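Local coordinates for WbbM protein (Klebsiella pneumoniae, PDB 6U4B) that acts as a bifunctional O-antigen polymerase, probably transferring sugars through two glycosyltransferase modules, one of which binds magnesium, at residues N426-V431 and I477-K482; S448-M453 and K498-W503; L463-P468 and I509-F514. All blocks are in the same frame, centred on the assembly; numbering follows the deposited sequence.

Contact 1: residues N426-V431 and I477-K482; sequences NLVAAV and IVFNVK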
loop_
_atom_site.group_PDB
_atom_site.type_symbol
_atom_site.label_atom_id
_atom_site.label_comp_id
_atom_site.label_asym_id
_atom_site.label_seq_id
_atom_site.Cartn_x
_atom_site.Cartn_y
_atom_site.Cartn_z
ATOM N N ASN A 426 -37.307 8.629 -20.517
ATOM C CA ASN A 426 -36.777 9.763 -19.774
ATOM C C ASN A 426 -35.397 10.125 -20.305
ATOM O O ASN A 426 -34.655 9.277 -20.809
ATOM C CB ASN A 426 -36.700 9.450 -18.278
ATOM C CG ASN A 426 -38.041 9.583 -17.587
ATOM O OD1 ASN A 426 -38.966 10.195 -18.120
ATOM N ND2 ASN A 426 -38.151 9.021 -16.388
ATOM N N LEU A 427 -35.057 11.408 -20.200
ATOM C CA LEU A 427 -33.808 11.875 -20.782
ATOM C C LEU A 427 -32.620 11.622 -19.868
ATOM O O LEU A 427 -31.513 11.372 -20.359
ATOM C CB LEU A 427 -33.915 13.360 -21.124
ATOM C CG LEU A 427 -35.005 13.682 -22.147
ATOM C CD1 LEU A 427 -35.022 15.169 -22.469
ATOM C CD2 LEU A 427 -34.817 12.852 -23.411
ATOM N N VAL A 428 -32.821 11.673 -18.548
ATOM C CA VAL A 428 -31.742 11.477 -17.588
ATOM C C VAL A 428 -32.264 10.756 -16.354
ATOM O O VAL A 428 -33.470 10.682 -16.102
ATOM C CB VAL A 428 -31.081 12.807 -17.150
ATOM C CG1 VAL A 428 -30.311 13.444 -18.295
ATOM C CG2 VAL A 428 -32.134 13.763 -16.596
ATOM N N ALA A 429 -31.319 10.220 -15.585
ATOM C CA ALA A 429 -31.553 9.772 -14.221
ATOM C C ALA A 429 -30.599 10.535 -13.318
ATOM O O ALA A 429 -29.413 10.667 -13.640
ATOM C CB ALA A 429 -31.349 8.263 -14.077
ATOM N N ALA A 430 -31.115 11.050 -12.203
ATOM C CA ALA A 430 -30.318 11.902 -11.331
ATOM C C ALA A 430 -30.923 11.886 -9.935
ATOM O O ALA A 430 -32.023 11.373 -9.717
ATOM C CB ALA A 430 -30.229 13.333 -11.876
ATOM N N VAL A 431 -30.189 12.469 -8.991
ATOM C CA VAL A 431 -30.597 12.524 -7.594
ATOM C C VAL A 431 -31.255 13.868 -7.326
ATOM O O VAL A 431 -30.737 14.916 -7.737
ATOM C CB VAL A 431 -29.402 12.299 -6.653
ATOM C CG1 VAL A 431 -29.861 12.322 -5.203
ATOM C CG2 VAL A 431 -28.715 10.982 -6.984
ATOM N N ILE A 477 -25.203 11.966 -13.217
ATOM C CA ILE A 477 -26.296 11.938 -14.181
ATOM C C ILE A 477 -26.110 10.745 -15.105
ATOM O O ILE A 477 -25.040 10.574 -15.696
ATOM C CB ILE A 477 -26.365 13.232 -15.018
ATOM C CG1 ILE A 477 -26.411 14.475 -14.129
ATOM C CG2 ILE A 477 -27.575 13.199 -15.933
ATOM C CD1 ILE A 477 -26.296 15.776 -14.897
ATOM N N VAL A 478 -27.154 9.936 -15.250
ATOM C CA VAL A 478 -27.193 8.909 -16.282
ATOM C C VAL A 478 -27.858 9.523 -17.508
ATOM O O VAL A 478 -29.061 9.794 -17.504
ATOM C CB VAL A 478 -27.942 7.655 -15.818
ATOM C CG1 VAL A 478 -27.893 6.591 -16.907
ATOM C CG2 VAL A 478 -27.342 7.130 -14.521
ATOM N N PHE A 479 -27.072 9.753 -18.553
ATOM C CA PHE A 479 -27.598 10.314 -19.786
ATOM C C PHE A 479 -28.223 9.215 -20.635
ATOM O O PHE A 479 -27.578 8.203 -20.927
ATOM C CB PHE A 479 -26.491 11.018 -20.572
ATOM C CG PHE A 479 -26.126 12.372 -20.034
ATOM C CD1 PHE A 479 -25.355 12.496 -18.891
ATOM C CD2 PHE A 479 -26.546 13.521 -20.680
ATOM C CE1 PHE A 479 -25.017 13.743 -18.400
ATOM C CE2 PHE A 479 -26.210 14.769 -20.195
ATOM C CZ PHE A 479 -25.446 14.882 -19.054
ATOM N N ASN A 480 -29.485 9.409 -21.019
ATOM C CA ASN A 480 -30.125 8.559 -22.021
ATOM C C ASN A 480 -29.787 9.148 -23.388
ATOM O O ASN A 480 -30.593 9.827 -24.031
ATOM C CB ASN A 480 -31.628 8.476 -21.787
ATOM C CG ASN A 480 -32.306 7.461 -22.691
ATOM O OD1 ASN A 480 -31.717 6.977 -23.659
ATOM N ND2 ASN A 480 -33.555 7.137 -22.380
ATOM N N VAL A 481 -28.555 8.879 -23.829
ATOM C CA VAL A 481 -28.043 9.502 -25.047
ATOM C C VAL A 481 -28.887 9.107 -26.251
ATOM O O VAL A 481 -29.208 9.947 -27.102
ATOM C CB VAL A 481 -26.560 9.141 -25.250
ATOM C CG1 VAL A 481 -26.039 9.747 -26.544
ATOM C CG2 VAL A 481 -25.732 9.617 -24.067
ATOM N N LYS A 482 -29.265 7.827 -26.341
ATOM C CA LYS A 482 -30.050 7.366 -27.484
ATOM C C LYS A 482 -31.347 8.156 -27.624
ATOM O O LYS A 482 -31.745 8.514 -28.739
ATOM C CB LYS A 482 -30.347 5.871 -27.359
ATOM C CG LYS A 482 -31.375 5.375 -28.367
ATOM C CD LYS A 482 -30.943 4.085 -29.045
ATOM C CE LYS A 482 -30.967 2.909 -28.086
ATOM N NZ LYS A 482 -30.664 1.631 -28.789
#

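Contact 2: residues S448-M453 and K498-W503; sequences SDDGVM and KAKKYW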
loop_
_atom_site.group_PDB
_atom_site.type_symbol
_atom_site.label_atom_id
_atom_site.label_comp_id
_atom_site.label_asym_id
_atom_site.label_seq_id
_atom_site.Cartn_x
_atom_site.Cartn_y
_atom_site.Cartn_z
ATOM N N SER A 448 -29.704 35.836 -11.564
ATOM C CA SER A 448 -29.580 35.487 -12.975
ATOM C C SER A 448 -29.863 36.739 -13.798
ATOM O O SER A 448 -29.952 37.848 -13.261
ATOM C CB SER A 448 -30.526 34.340 -13.344
ATOM O OG SER A 448 -31.875 34.780 -13.348
ATOM N N ASP A 449 -30.012 36.558 -15.112
ATOM C CA ASP A 449 -30.360 37.674 -15.981
ATOM C C ASP A 449 -31.777 38.177 -15.739
ATOM O O ASP A 449 -32.101 39.297 -16.150
ATOM C CB ASP A 449 -30.197 37.278 -17.449
ATOM C CG ASP A 449 -28.745 37.237 -17.886
ATOM O OD1 ASP A 449 -27.931 38.000 -17.324
ATOM O OD2 ASP A 449 -28.419 36.443 -18.793
ATOM N N ASP A 450 -32.625 37.383 -15.088
ATOM C CA ASP A 450 -33.990 37.792 -14.790
ATOM C C ASP A 450 -34.113 38.526 -13.460
ATOM O O ASP A 450 -35.233 38.727 -12.981
ATOM C CB ASP A 450 -34.926 36.579 -14.798
ATOM C CG ASP A 450 -35.030 35.931 -16.166
ATOM O OD1 ASP A 450 -35.075 34.685 -16.234
ATOM O OD2 ASP A 450 -35.052 36.666 -17.174
ATOM N N GLY A 451 -32.997 38.930 -12.856
ATOM C CA GLY A 451 -33.039 39.718 -11.639
ATOM C C GLY A 451 -32.707 38.943 -10.380
ATOM O O GLY A 451 -31.781 38.124 -10.369
ATOM N N VAL A 452 -33.454 39.203 -9.307
ATOM C CA VAL A 452 -33.269 38.528 -8.025
ATOM C C VAL A 452 -34.648 38.198 -7.469
ATOM O O VAL A 452 -35.475 39.097 -7.283
ATOM C CB VAL A 452 -32.478 39.383 -7.018
ATOM C CG1 VAL A 452 -32.560 38.773 -5.628
ATOM C CG2 VAL A 452 -31.027 39.516 -7.456
ATOM N N MET A 453 -34.893 36.921 -7.202
ATOM C CA MET A 453 -36.190 36.464 -6.728
ATOM C C MET A 453 -35.979 35.244 -5.848
ATOM O O MET A 453 -34.907 34.627 -5.885
ATOM C CB MET A 453 -37.125 36.134 -7.899
ATOM C CG MET A 453 -36.436 35.468 -9.075
ATOM S SD MET A 453 -37.546 35.241 -10.475
ATOM C CE MET A 453 -36.369 35.076 -11.811
ATOM N N LYS A 498 -27.887 29.848 -25.063
ATOM C CA LYS A 498 -27.784 31.162 -25.698
ATOM C C LYS A 498 -28.653 32.201 -25.007
ATOM O O LYS A 498 -28.263 33.370 -24.898
ATOM C CB LYS A 498 -28.204 31.086 -27.159
ATOM C CG LYS A 498 -27.454 30.094 -28.012
ATOM C CD LYS A 498 -27.856 30.263 -29.459
ATOM C CE LYS A 498 -27.725 31.712 -29.887
ATOM N NZ LYS A 498 -28.412 31.991 -31.175
ATOM N N ALA A 499 -29.834 31.794 -24.541
ATOM C CA ALA A 499 -30.894 32.752 -24.244
ATOM C C ALA A 499 -30.524 33.684 -23.098
ATOM O O ALA A 499 -30.776 34.892 -23.171
ATOM C CB ALA A 499 -32.191 32.008 -23.930
ATOM N N LYS A 500 -29.933 33.151 -22.031
ATOM C CA LYS A 500 -29.643 33.963 -20.856
ATOM C C LYS A 500 -28.661 33.216 -19.967
ATOM O O LYS A 500 -28.365 32.038 -20.180
ATOM C CB LYS A 500 -30.925 34.310 -20.085
ATOM C CG LYS A 500 -31.757 33.101 -19.709
ATOM C CD LYS A 500 -32.995 33.488 -18.909
ATOM C CE LYS A 500 -34.011 34.230 -19.768
ATOM N NZ LYS A 500 -35.283 34.489 -19.033
ATOM N N LYS A 501 -28.145 33.930 -18.970
ATOM C CA LYS A 501 -27.272 33.339 -17.969
ATOM C C LYS A 501 -28.101 32.916 -16.765
ATOM O O LYS A 501 -28.987 33.648 -16.314
ATOM C CB LYS A 501 -26.180 34.325 -17.554
ATOM C CG LYS A 501 -25.370 34.826 -18.726
ATOM C CD LYS A 501 -23.882 34.784 -18.439
ATOM C CE LYS A 501 -23.096 34.737 -19.738
ATOM N NZ LYS A 501 -23.354 33.468 -20.474
ATOM N N TYR A 502 -27.813 31.725 -16.254
ATOM C CA TYR A 502 -28.632 31.091 -15.232
ATOM C C TYR A 502 -27.896 31.020 -13.900
ATOM O O TYR A 502 -26.662 31.031 -13.838
ATOM C CB TYR A 502 -29.057 29.686 -15.673
ATOM C CG TYR A 502 -29.897 29.692 -16.931
ATOM C CD1 TYR A 502 -31.275 29.854 -16.867
ATOM C CD2 TYR A 502 -29.309 29.550 -18.182
ATOM C CE1 TYR A 502 -32.044 29.869 -18.013
ATOM C CE2 TYR A 502 -30.071 29.560 -19.333
ATOM C CZ TYR A 502 -31.437 29.721 -19.243
ATOM O OH TYR A 502 -32.201 29.738 -20.388
ATOM N N TRP A 503 -28.689 30.931 -12.828
ATOM C CA TRP A 503 -28.148 30.970 -11.474
ATOM C C TRP A 503 -27.109 29.875 -11.257
ATOM O O TRP A 503 -25.978 30.150 -10.841
ATOM C CB TRP A 503 -29.289 30.844 -10.465
ATOM C CG TRP A 503 -28.889 31.083 -9.045
ATOM C CD1 TRP A 503 -27.764 31.716 -8.604
ATOM C CD2 TRP A 503 -29.613 30.688 -7.873
ATOM N NE1 TRP A 503 -27.743 31.741 -7.231
ATOM C CE2 TRP A 503 -28.867 31.117 -6.758
ATOM C CE3 TRP A 503 -30.820 30.013 -7.659
ATOM C CZ2 TRP A 503 -29.287 30.895 -5.448
ATOM C CZ3 TRP A 503 -31.236 29.794 -6.359
ATOM C CH2 TRP A 503 -30.471 30.233 -5.270
#

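Contact 3: residues L463-P468 and I509-F514; sequences LNMNNP and IMNKVF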
loop_
_atom_site.group_PDB
_atom_site.type_symbol
_atom_site.label_atom_id
_atom_site.label_comp_id
_atom_site.label_asym_id
_atom_site.label_seq_id
_atom_site.Cartn_x
_atom_site.Cartn_y
_atom_site.Cartn_z
ATOM N N LEU A 463 -37.033 28.647 -15.042
ATOM C CA LEU A 463 -36.782 27.275 -15.459
ATOM C C LEU A 463 -38.034 26.562 -15.956
ATOM O O LEU A 463 -37.925 25.440 -16.463
ATOM C CB LEU A 463 -36.148 26.479 -14.311
ATOM C CG LEU A 463 -34.832 27.026 -13.748
ATOM C CD1 LEU A 463 -34.074 25.939 -13.002
ATOM C CD2 LEU A 463 -33.957 27.633 -14.844
ATOM N N ASN A 464 -39.205 27.195 -15.841
ATOM C CA ASN A 464 -40.465 26.639 -16.339
ATOM C C ASN A 464 -40.722 25.240 -15.783
ATOM O O ASN A 464 -41.102 24.318 -16.506
ATOM C CB ASN A 464 -40.497 26.630 -17.868
ATOM C CG ASN A 464 -40.290 28.008 -18.461
ATOM O OD1 ASN A 464 -39.281 28.269 -19.117
ATOM N ND2 ASN A 464 -41.246 28.900 -18.234
ATOM N N MET A 465 -40.512 25.085 -14.480
ATOM C CA MET A 465 -40.787 23.842 -13.767
ATOM C C MET A 465 -42.047 24.055 -12.933
ATOM O O MET A 465 -42.031 24.827 -11.968
ATOM C CB MET A 465 -39.601 23.443 -12.890
ATOM C CG MET A 465 -38.307 23.215 -13.655
ATOM S SD MET A 465 -36.997 22.526 -12.623
ATOM C CE MET A 465 -36.669 23.900 -11.538
ATOM N N ASN A 466 -43.143 23.388 -13.311
ATOM C CA ASN A 466 -44.379 23.556 -12.551
ATOM C C ASN A 466 -44.213 23.083 -11.112
ATOM O O ASN A 466 -44.830 23.642 -10.198
ATOM C CB ASN A 466 -45.538 22.825 -13.237
ATOM C CG ASN A 466 -45.511 21.326 -13.016
ATOM O OD1 ASN A 466 -44.955 20.582 -13.824
ATOM N ND2 ASN A 466 -46.152 20.867 -11.934
ATOM N N ASN A 467 -43.354 22.094 -10.884
ATOM C CA ASN A 467 -43.066 21.595 -9.541
ATOM C C ASN A 467 -41.591 21.806 -9.223
ATOM O O ASN A 467 -40.745 20.971 -9.594
ATOM C CB ASN A 467 -43.446 20.123 -9.426
ATOM C CG ASN A 467 -43.283 19.589 -8.021
ATOM O OD1 ASN A 467 -43.093 20.351 -7.072
ATOM N ND2 ASN A 467 -43.360 18.272 -7.878
ATOM N N PRO A 468 -41.237 22.895 -8.532
ATOM C CA PRO A 468 -39.823 23.134 -8.187
ATOM C C PRO A 468 -39.202 22.015 -7.372
ATOM O O PRO A 468 -37.968 21.953 -7.269
ATOM C CB PRO A 468 -39.870 24.442 -7.383
ATOM C CG PRO A 468 -41.180 25.088 -7.768
ATOM C CD PRO A 468 -42.126 23.963 -8.046
ATOM N N ILE A 509 -29.783 24.841 -16.723
ATOM C CA ILE A 509 -30.148 24.580 -18.111
ATOM C C ILE A 509 -30.701 23.168 -18.257
ATOM O O ILE A 509 -31.725 22.951 -18.917
ATOM C CB ILE A 509 -28.933 24.807 -19.031
ATOM C CG1 ILE A 509 -28.560 26.290 -19.062
ATOM C CG2 ILE A 509 -29.216 24.290 -20.435
ATOM C CD1 ILE A 509 -27.291 26.587 -19.825
ATOM N N MET A 510 -30.041 22.191 -17.631
ATOM C CA MET A 510 -30.487 20.807 -17.747
ATOM C C MET A 510 -31.773 20.559 -16.970
ATOM O O MET A 510 -32.608 19.760 -17.407
ATOM C CB MET A 510 -29.379 19.857 -17.279
ATOM C CG MET A 510 -28.171 19.828 -18.210
ATOM S SD MET A 510 -26.917 18.623 -17.722
ATOM C CE MET A 510 -26.271 19.386 -16.234
ATOM N N ASN A 511 -31.955 21.222 -15.825
ATOM C CA ASN A 511 -33.217 21.089 -15.103
ATOM C C ASN A 511 -34.381 21.621 -15.931
ATOM O O ASN A 511 -35.479 21.052 -15.914
ATOM C CB ASN A 511 -33.134 21.817 -13.763
ATOM C CG ASN A 511 -32.792 20.885 -12.615
ATOM O OD1 ASN A 511 -33.668 20.219 -12.066
ATOM N ND2 ASN A 511 -31.516 20.835 -12.246
ATOM N N LYS A 512 -34.155 22.704 -16.675
ATOM C CA LYS A 512 -35.210 23.257 -17.517
ATOM C C LYS A 512 -35.497 22.352 -18.708
ATOM O O LYS A 512 -36.658 22.046 -19.002
ATOM C CB LYS A 512 -34.821 24.664 -17.979
ATOM C CG LYS A 512 -35.668 25.214 -19.125
ATOM C CD LYS A 512 -35.405 26.699 -19.344
ATOM C CE LYS A 512 -35.921 27.170 -20.700
ATOM N NZ LYS A 512 -37.375 26.918 -20.891
ATOM N N VAL A 513 -34.449 21.901 -19.401
ATOM C CA VAL A 513 -34.657 21.124 -20.618
ATOM C C VAL A 513 -35.130 19.710 -20.295
ATOM O O VAL A 513 -35.933 19.135 -21.039
ATOM C CB VAL A 513 -33.373 21.122 -21.470
ATOM C CG1 VAL A 513 -33.512 20.185 -22.660
ATOM C CG2 VAL A 513 -33.061 22.530 -21.948
ATOM N N PHE A 514 -34.675 19.133 -19.185
ATOM C CA PHE A 514 -35.031 17.761 -18.843
ATOM C C PHE A 514 -36.251 17.667 -17.931
ATOM O O PHE A 514 -36.571 16.569 -17.467
ATOM C CB PHE A 514 -33.846 17.044 -18.178
ATOM C CG PHE A 514 -32.568 17.082 -18.983
ATOM C CD1 PHE A 514 -32.594 17.264 -20.358
ATOM C CD2 PHE A 514 -31.338 16.928 -18.359
ATOM C CE1 PHE A 514 -31.421 17.300 -21.092
ATOM C CE2 PHE A 514 -30.163 16.959 -19.089
ATOM C CZ PHE A 514 -30.205 17.146 -20.457
HETATM O O HOH W 1 -38.814 23.360 -18.336
#

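Contact 1: residues N426-V431 and I477-K482
A429 against V478 and N480 against the carbonyls of N426 and L427 carry this pairing, and they show how two neighbouring strands inside a sheet can be joined by backbone and side chain together. A429 exchanges two backbone bonds with V478, its N reaching V478 O at 3.0 Å and its O receiving V478 N at 2.9 Å; the first donor lies in the carbonyl plane on a lone pair. This is a hydrogen-bonded antiparallel pair, and the CB atoms of A429 and V478 meet 3.9 Å apart on one face of the sheet. Strands 428-432 and 477-479 belong to the mixed central sheet of the family 8 domain, consistent with the GT-A fold of family 8 glycosyltransferases, and their short segments run antiparallel at 177°. V428 and F479 form the next, non-hydrogen-bonded pair on the other face. There V428 CG1 comes within 3.6 Å of I477 CG2, the two branched side chains crossing at a slant. Just before helix 481-487, N480 grips two successive carbonyls: its N donates to L427 O at 2.9 Å, and its ND2 to N426 O, also at 2.9 Å, almost in line with that C=O (165°). CG is placed for this by standing opposite the backbone N (chi1 -172°). The other end of the amide is also used, since N480 caps helix 481-487 by accepting from Q483 N through OD1.

Contact 2: residues S448-M453 and K498-W503
S448 draws level with W503, their CA atoms 5.0 Å apart, where the type I turn S448-G451 meets the extended chain that follows helix 489-499. One weak backbone bond joins the two segments, from D449 N to K501 O at 3.3 Å, and S448 CB packs against the same K501 O. Inside the turn, S448 OG accepts from D450 N at 3.2 Å, an ST turn laid over the beta turn. The hydroxyl reaches that N because OG stands between the backbone N and carbonyl carbon (chi1 71°). The contact lies at the surface of the family 8 domain, away from its metal site, linking the approach to helix 455-461 with the chain leading into helix 505-513. D449 turns its carboxylate toward K501 N, which meets OD2 from above the carboxylate plane, 42° out of it; the refined separation is unusually short and doubtful. D450 faces K500 instead. K500, its chain bent at chi3 (70°), arrives nearly at right angles to the aspartate and sets NZ 2.8 Å from D450 OD1, on the syn lone pair, and, more weakly, 2.9 Å from D450 OD2, a forked salt bridge. D450 OD1 has a second partner in the hydroxyl of T462.

Contact 3: residues L463-P468 and I509-F514
The closing turns of helix 505-513, within the family 8 domain, receive the chain that leaves helix 455-461, and K512 and L463 are the residues on which the two settle. K512 spreads its methylene chain along L463, with K512 CG 3.5 Å from L463 O, while K512 CB and L463 CB lie 4.3 Å apart. The lysine chain is extended as far as CE and bends only at its end (chi4 57°), which brings NZ to N464 OD1 at 2.9 Å. That donor sits 20° from the plane of the amide carbonyl, and the side chains of N464 and K512 run side by side in the same direction. N464 has positive phi, a common way for a chain to break out of a helix, and the next residue, M465, points its CB toward the partner helix. The thioether crosses N511 obliquely, M465 SD lying 3.9 Å from N511 O and 4.1 Å from N511 OD1. A water sits between the two backbones, 2.9 Å from L463 O and 2.6 Å from K512 O. N511 itself is held by F472 N at OD1 and Q507 O at ND2, tying it to strand 472-473 and to its own helix. L463 and M465 also lean on helix 455-461, while I509, further back on helix 505-513, packs against helix 489-499.

The three contacts lie in a row, with contact 3 in the middle: its centre lies about 14 Å from the centres of contacts 1 and 2, which are themselves 25 Å apart. On one flank F514 and M510 meet the sheet, F514 CE2 at 3.6 Å from V428 CG1 and M510 CE at 3.9 Å from I477 CD1. On the other, I509 CG1 touches Y502 CD2 at 3.5 Å. Along the sequence their segments alternate. Contact 1 comes nearest the metal site of D406, D408 and H560: the side chain of I477 is about 7 Å from that of D406 and about 11 Å from a bound magnesium, that of N511 about 13 Å.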